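Local coordinates for protein Alpha/beta hydrolase (Pseudomonas aeruginosa PAO1, PDB 4R1D) that probably hydrolyses lipids as the type VI secretion effector Tle4, a calcium-binding lipase of the alpha/beta-hydrolase family that the immunity protein Tli4 binds, at residues R263-V277 with F414-Y428. Sequence-based numbering, arbitrary orientation. Where two conformers were deposited one is given.
Sequences RALTQLHGYERVLGV and FHGELSAAGYHSETY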
loop_
_atom_site.group_PDB
_atom_site.type_symbol
_atom_site.label_atom_id
_atom_site.label_comp_id
_atom_site.label_asym_id
_atom_site.label_seq_id
_atom_site.Cartn_x
_atom_site.Cartn_y
_atom_site.Cartn_z
ATOM N N ARG A 263 0.477 13.672 10.681
ATOM C CA ARG A 263 -0.526 14.543 11.276
ATOM C C ARG A 263 -1.542 13.766 12.106
ATOM O O ARG A 263 -1.937 14.210 13.174
ATOM C CB ARG A 263 -1.197 15.401 10.208
ATOM C CG ARG A 263 -0.289 16.522 9.690
ATOM C CD ARG A 263 -0.861 17.170 8.435
ATOM N NE ARG A 263 -2.170 17.756 8.724
ATOM C CZ ARG A 263 -3.133 17.946 7.828
ATOM N NH1 ARG A 263 -2.961 17.596 6.553
ATOM N NH2 ARG A 263 -4.286 18.490 8.213
ATOM N N ALA A 264 -1.967 12.604 11.611
ATOM C CA ALA A 264 -2.827 11.734 12.399
ATOM C C ALA A 264 -2.157 11.406 13.733
ATOM O O ALA A 264 -2.790 11.440 14.781
ATOM C CB ALA A 264 -3.158 10.460 11.625
ATOM N N LEU A 265 -0.861 11.110 13.683
ATOM C CA LEU A 265 -0.088 10.783 14.879
ATOM C C LEU A 265 -0.005 11.926 15.897
ATOM O O LEU A 265 -0.304 11.735 17.077
ATOM C CB LEU A 265 1.329 10.352 14.486
ATOM C CG LEU A 265 2.286 10.053 15.647
ATOM C CD1 LEU A 265 1.742 8.977 16.583
ATOM C CD2 LEU A 265 3.639 9.641 15.092
ATOM N N THR A 266 0.392 13.117 15.446
ATOM C CA THR A 266 0.582 14.233 16.371
ATOM C C THR A 266 -0.675 15.050 16.671
ATOM O O THR A 266 -0.766 15.646 17.742
ATOM C CB THR A 266 1.687 15.211 15.924
ATOM O OG1 THR A 266 1.284 15.908 14.742
ATOM C CG2 THR A 266 3.006 14.471 15.675
ATOM N N GLN A 267 -1.630 15.066 15.739
ATOM C CA GLN A 267 -2.791 15.951 15.837
ATOM C C GLN A 267 -4.095 15.297 16.313
ATOM O O GLN A 267 -4.971 15.987 16.848
ATOM C CB GLN A 267 -3.025 16.673 14.502
ATOM C CG GLN A 267 -1.829 17.441 13.983
ATOM C CD GLN A 267 -1.231 18.357 15.027
ATOM O OE1 GLN A 267 -0.156 18.077 15.573
ATOM N NE2 GLN A 267 -1.922 19.461 15.316
ATOM N N LEU A 268 -4.225 13.983 16.127
ATOM C CA LEU A 268 -5.423 13.265 16.552
ATOM C C LEU A 268 -5.203 12.475 17.835
ATOM O O LEU A 268 -6.114 11.825 18.328
ATOM C CB LEU A 268 -5.895 12.321 15.447
ATOM C CG LEU A 268 -6.189 13.013 14.118
ATOM C CD1 LEU A 268 -6.770 11.998 13.137
ATOM C CD2 LEU A 268 -7.138 14.177 14.324
ATOM N N HIS A 269 -3.980 12.515 18.353
ATOM C CA HIS A 269 -3.656 11.862 19.613
ATOM C C HIS A 269 -2.712 12.764 20.381
ATOM O O HIS A 269 -2.145 13.688 19.815
ATOM C CB HIS A 269 -2.975 10.514 19.374
ATOM C CG HIS A 269 -3.759 9.588 18.502
ATOM N ND1 HIS A 269 -3.543 9.483 17.143
ATOM C CD2 HIS A 269 -4.765 8.729 18.791
ATOM C CE1 HIS A 269 -4.378 8.592 16.636
ATOM N NE2 HIS A 269 -5.130 8.119 17.614
ATOM N N GLY A 270 -2.549 12.497 21.672
ATOM C CA GLY A 270 -1.565 13.210 22.458
ATOM C C GLY A 270 -0.232 12.534 22.238
ATOM O O GLY A 270 0.019 11.448 22.762
ATOM N N TYR A 271 0.623 13.143 21.429
ATOM C CA TYR A 271 1.923 12.540 21.180
ATOM C C TYR A 271 2.994 13.605 21.190
ATOM O O TYR A 271 3.532 13.989 20.149
ATOM C CB TYR A 271 1.929 11.751 19.872
ATOM C CG TYR A 271 3.032 10.733 19.811
ATOM C CD1 TYR A 271 3.119 9.717 20.762
ATOM C CD2 TYR A 271 3.999 10.786 18.820
ATOM C CE1 TYR A 271 4.134 8.789 20.717
ATOM C CE2 TYR A 271 5.013 9.857 18.762
ATOM C CZ TYR A 271 5.075 8.862 19.714
ATOM O OH TYR A 271 6.085 7.939 19.663
ATOM N N GLU A 272 3.291 14.072 22.397
ATOM C CA GLU A 272 4.272 15.114 22.642
ATOM C C GLU A 272 5.691 14.618 22.388
ATOM O O GLU A 272 6.637 15.394 22.391
ATOM C CB GLU A 272 4.142 15.599 24.092
ATOM C CG GLU A 272 2.765 16.164 24.452
ATOM C CD GLU A 272 1.653 15.117 24.489
ATOM O OE1 GLU A 272 1.936 13.917 24.719
ATOM O OE2 GLU A 272 0.479 15.507 24.293
ATOM N N ARG A 273 5.832 13.307 22.188
ATOM C CA ARG A 273 7.124 12.707 21.849
ATOM C C ARG A 273 7.749 13.399 20.633
ATOM O O ARG A 273 8.973 13.459 20.490
ATOM C CB ARG A 273 6.947 11.212 21.552
ATOM C CG ARG A 273 8.216 10.494 21.178
ATOM C CD ARG A 273 9.077 10.269 22.412
ATOM N NE ARG A 273 8.597 9.159 23.237
ATOM C CZ ARG A 273 9.039 8.931 24.469
ATOM N NH1 ARG A 273 9.937 9.756 24.993
ATOM N NH2 ARG A 273 8.595 7.894 25.169
ATOM N N VAL A 274 6.900 13.911 19.749
ATOM C CA VAL A 274 7.381 14.558 18.528
ATOM C C VAL A 274 7.706 16.030 18.775
ATOM O O VAL A 274 6.846 16.819 19.177
ATOM C CB VAL A 274 6.390 14.376 17.339
ATOM C CG1 VAL A 274 6.809 15.230 16.144
ATOM C CG2 VAL A 274 6.293 12.887 16.949
ATOM N N LEU A 275 8.966 16.387 18.535
ATOM C CA LEU A 275 9.459 17.736 18.812
ATOM C C LEU A 275 9.065 18.703 17.704
ATOM O O LEU A 275 8.827 19.896 17.949
ATOM C CB LEU A 275 10.984 17.719 18.948
ATOM C CG LEU A 275 11.666 18.987 19.459
ATOM C CD1 LEU A 275 11.145 19.324 20.854
ATOM C CD2 LEU A 275 13.170 18.780 19.477
ATOM N N GLY A 276 9.007 18.188 16.485
ATOM C CA GLY A 276 8.689 18.998 15.324
ATOM C C GLY A 276 8.569 18.117 14.094
ATOM O O GLY A 276 8.893 16.930 14.131
ATOM N N VAL A 277 8.105 18.696 12.995
ATOM C CA VAL A 277 7.822 17.901 11.809
ATOM C C VAL A 277 8.274 18.604 10.541
ATOM O O VAL A 277 7.986 19.785 10.332
ATOM C CB VAL A 277 6.320 17.645 11.700
ATOM C CG1 VAL A 277 5.999 16.852 10.441
ATOM C CG2 VAL A 277 5.818 16.903 12.961
ATOM N N PHE A 414 -12.310 10.996 8.284
ATOM C CA PHE A 414 -10.881 11.172 8.546
ATOM C C PHE A 414 -10.384 12.511 8.008
ATOM O O PHE A 414 -9.691 13.241 8.703
ATOM C CB PHE A 414 -10.095 10.010 7.928
ATOM C CG PHE A 414 -8.597 10.116 8.097
ATOM C CD1 PHE A 414 -8.022 10.051 9.356
ATOM C CD2 PHE A 414 -7.770 10.253 6.992
ATOM C CE1 PHE A 414 -6.640 10.125 9.521
ATOM C CE2 PHE A 414 -6.387 10.339 7.143
ATOM C CZ PHE A 414 -5.822 10.270 8.415
ATOM N N HIS A 415 -10.737 12.826 6.766
ATOM C CA HIS A 415 -10.412 14.125 6.176
ATOM C C HIS A 415 -10.861 15.279 7.058
ATOM O O HIS A 415 -10.109 16.221 7.287
ATOM C CB HIS A 415 -11.092 14.287 4.824
ATOM C CG HIS A 415 -10.448 13.507 3.728
ATOM N ND1 HIS A 415 -11.043 13.325 2.501
ATOM C CD2 HIS A 415 -9.251 12.877 3.668
ATOM C CE1 HIS A 415 -10.247 12.604 1.734
ATOM N NE2 HIS A 415 -9.152 12.319 2.417
ATOM N N GLY A 416 -12.108 15.216 7.513
ATOM C CA GLY A 416 -12.664 16.256 8.363
ATOM C C GLY A 416 -11.919 16.423 9.676
ATOM O O GLY A 416 -11.644 17.544 10.098
ATOM N N GLU A 417 -11.603 15.310 10.333
ATOM C CA GLU A 417 -10.815 15.360 11.560
ATOM C C GLU A 417 -9.436 15.943 11.331
ATOM O O GLU A 417 -8.980 16.802 12.096
ATOM C CB GLU A 417 -10.678 13.973 12.172
ATOM C CG GLU A 417 -11.954 13.460 12.792
ATOM C CD GLU A 417 -11.696 12.247 13.660
ATOM O OE1 GLU A 417 -11.911 11.129 13.182
ATOM O OE2 GLU A 417 -11.257 12.415 14.818
ATOM N N LEU A 418 -8.753 15.478 10.288
ATOM C CA LEU A 418 -7.426 16.010 9.999
ATOM C C LEU A 418 -7.466 17.507 9.729
ATOM O O LEU A 418 -6.617 18.241 10.208
ATOM C CB LEU A 418 -6.782 15.302 8.804
ATOM C CG LEU A 418 -5.885 14.072 8.970
ATOM C CD1 LEU A 418 -5.196 13.787 7.624
ATOM C CD2 LEU A 418 -4.842 14.237 10.069
ATOM N N SER A 419 -8.435 17.953 8.934
ATOM C CA SER A 419 -8.557 19.371 8.629
ATOM C C SER A 419 -8.687 20.205 9.908
ATOM O O SER A 419 -7.957 21.187 10.104
ATOM C CB SER A 419 -9.760 19.606 7.708
ATOM O OG SER A 419 -9.895 20.975 7.374
ATOM N N ALA A 420 -9.615 19.807 10.774
ATOM C CA ALA A 420 -9.870 20.534 12.025
ATOM C C ALA A 420 -8.658 20.515 12.953
ATOM O O ALA A 420 -8.361 21.506 13.625
ATOM C CB ALA A 420 -11.094 19.958 12.743
ATOM N N ALA A 421 -7.949 19.390 12.969
ATOM C CA ALA A 421 -6.819 19.198 13.874
ATOM C C ALA A 421 -5.544 19.897 13.402
ATOM O O ALA A 421 -4.616 20.102 14.186
ATOM C CB ALA A 421 -6.565 17.707 14.090
ATOM N N GLY A 422 -5.492 20.259 12.123
ATOM C CA GLY A 422 -4.388 21.049 11.599
ATOM C C GLY A 422 -3.014 20.379 11.571
ATOM O O GLY A 422 -2.885 19.204 11.216
ATOM N N TYR A 423 -1.993 21.150 11.940
ATOM C CA TYR A 423 -0.595 20.748 11.794
ATOM C C TYR A 423 0.138 20.961 13.110
ATOM O O TYR A 423 -0.204 21.863 13.879
ATOM C CB TYR A 423 0.088 21.572 10.682
ATOM C CG TYR A 423 -0.611 21.441 9.343
ATOM C CD1 TYR A 423 -1.777 22.148 9.079
ATOM C CD2 TYR A 423 -0.132 20.571 8.366
ATOM C CE1 TYR A 423 -2.444 22.007 7.865
ATOM C CE2 TYR A 423 -0.782 20.428 7.146
ATOM C CZ TYR A 423 -1.932 21.138 6.905
ATOM O OH TYR A 423 -2.572 20.982 5.709
ATOM N N HIS A 424 1.158 20.142 13.350
ATOM C CA HIS A 424 2.056 20.332 14.479
ATOM C C HIS A 424 2.545 21.789 14.505
ATOM O O HIS A 424 2.790 22.391 13.463
ATOM C CB HIS A 424 3.230 19.356 14.341
ATOM C CG HIS A 424 4.084 19.259 15.565
ATOM N ND1 HIS A 424 4.932 20.272 15.961
ATOM C CD2 HIS A 424 4.229 18.266 16.476
ATOM C CE1 HIS A 424 5.557 19.910 17.067
ATOM N NE2 HIS A 424 5.155 18.693 17.396
ATOM N N SER A 425 2.671 22.364 15.697
ATOM C CA SER A 425 3.052 23.773 15.823
ATOM C C SER A 425 4.469 24.088 15.323
ATOM O O SER A 425 4.814 25.252 15.094
ATOM C CB SER A 425 2.883 24.243 17.274
ATOM O OG SER A 425 3.742 23.523 18.145
ATOM N N GLU A 426 5.298 23.063 15.165
ATOM C CA GLU A 426 6.636 23.270 14.618
ATOM C C GLU A 426 6.767 22.499 13.301
ATOM O O GLU A 426 7.516 21.531 13.205
ATOM C CB GLU A 426 7.704 22.831 15.618
ATOM C CG GLU A 426 7.493 23.415 17.026
ATOM C CD GLU A 426 7.677 24.935 17.069
ATOM O OE1 GLU A 426 8.325 25.492 16.163
ATOM O OE2 GLU A 426 7.179 25.569 18.018
ATOM N N THR A 427 6.020 22.942 12.297
ATOM C CA THR A 427 5.968 22.251 11.021
ATOM C C THR A 427 6.722 23.034 9.957
ATOM O O THR A 427 6.472 24.235 9.755
ATOM C CB THR A 427 4.507 22.037 10.562
ATOM O OG1 THR A 427 3.869 21.084 11.419
ATOM C CG2 THR A 427 4.482 21.505 9.145
ATOM N N TYR A 428 7.652 22.354 9.292
ATOM C CA TYR A 428 8.420 22.932 8.189
ATOM C C TYR A 428 8.101 22.135 6.938
ATOM O O TYR A 428 8.484 20.971 6.808
ATOM C CB TYR A 428 9.922 22.869 8.503
ATOM C CG TYR A 428 10.305 23.737 9.687
ATOM C CD1 TYR A 428 9.973 23.368 10.995
ATOM C CD2 TYR A 428 10.974 24.938 9.490
ATOM C CE1 TYR A 428 10.309 24.195 12.080
ATOM C CE2 TYR A 428 11.313 25.751 10.558
ATOM C CZ TYR A 428 10.980 25.388 11.834
ATOM O OH TYR A 428 11.341 26.230 12.861
#
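The guanidinium of Arg263 lies flat on the ring of Tyr423, planes 18° apart, a cation-pi stack in which Arg263 CZ stands 3.8 Å from the ring centroid. At the guanidinium edge, in its plane, sits the carbonyl of Gly422, which accepts from NE (Arg263 NE to Gly422 O, 3.0 Å) and, weakly, from NH2. A bend at chi3 (61°) folds the arginine chain so that one flat group serves both partners.

His424 shows the same economy in an imidazole. Gly276 CA makes a CH-pi contact over one face, while at the rim His424 NE2 donates to Val274 O (3.1 Å), reaching it from above the carbonyl plane. On the other nitrogen, ND1 accepts the in-plane N-H of Glu426, which accounts for both ring nitrogens and fixes the ring's rotation. The Phe414 ring has Leu418 CG over one face and Ala264 CB at its edge. Gln267, bent at chi2 (-50°), turns its amide toward the C-terminal end of helix 400-421, where Gln267 NE2 meets Ala421 O almost straight at 3.0 Å; its OE1 accepts from Thr266 OG1.

Apolar side chains pack between helices 258-267 and 400-421: Leu268 CD2 rests 3.6 Å from Ala421 CB, and Leu418 CD2 lies against Arg263 CB (3.8 Å). Gly422, just past the end of helix 400-421 and with positive phi, begins the loop to strand 427-432. There Val277 N bonds to Glu426 O (2.9 Å) and Tyr428 N to Val277 O (2.8 Å), pairing neighbouring parallel strands 274-280 and 427-432. Two helix-loop-strand units thus lie side by side, as in the central parallel sheet of the alpha/beta-hydrolase fold.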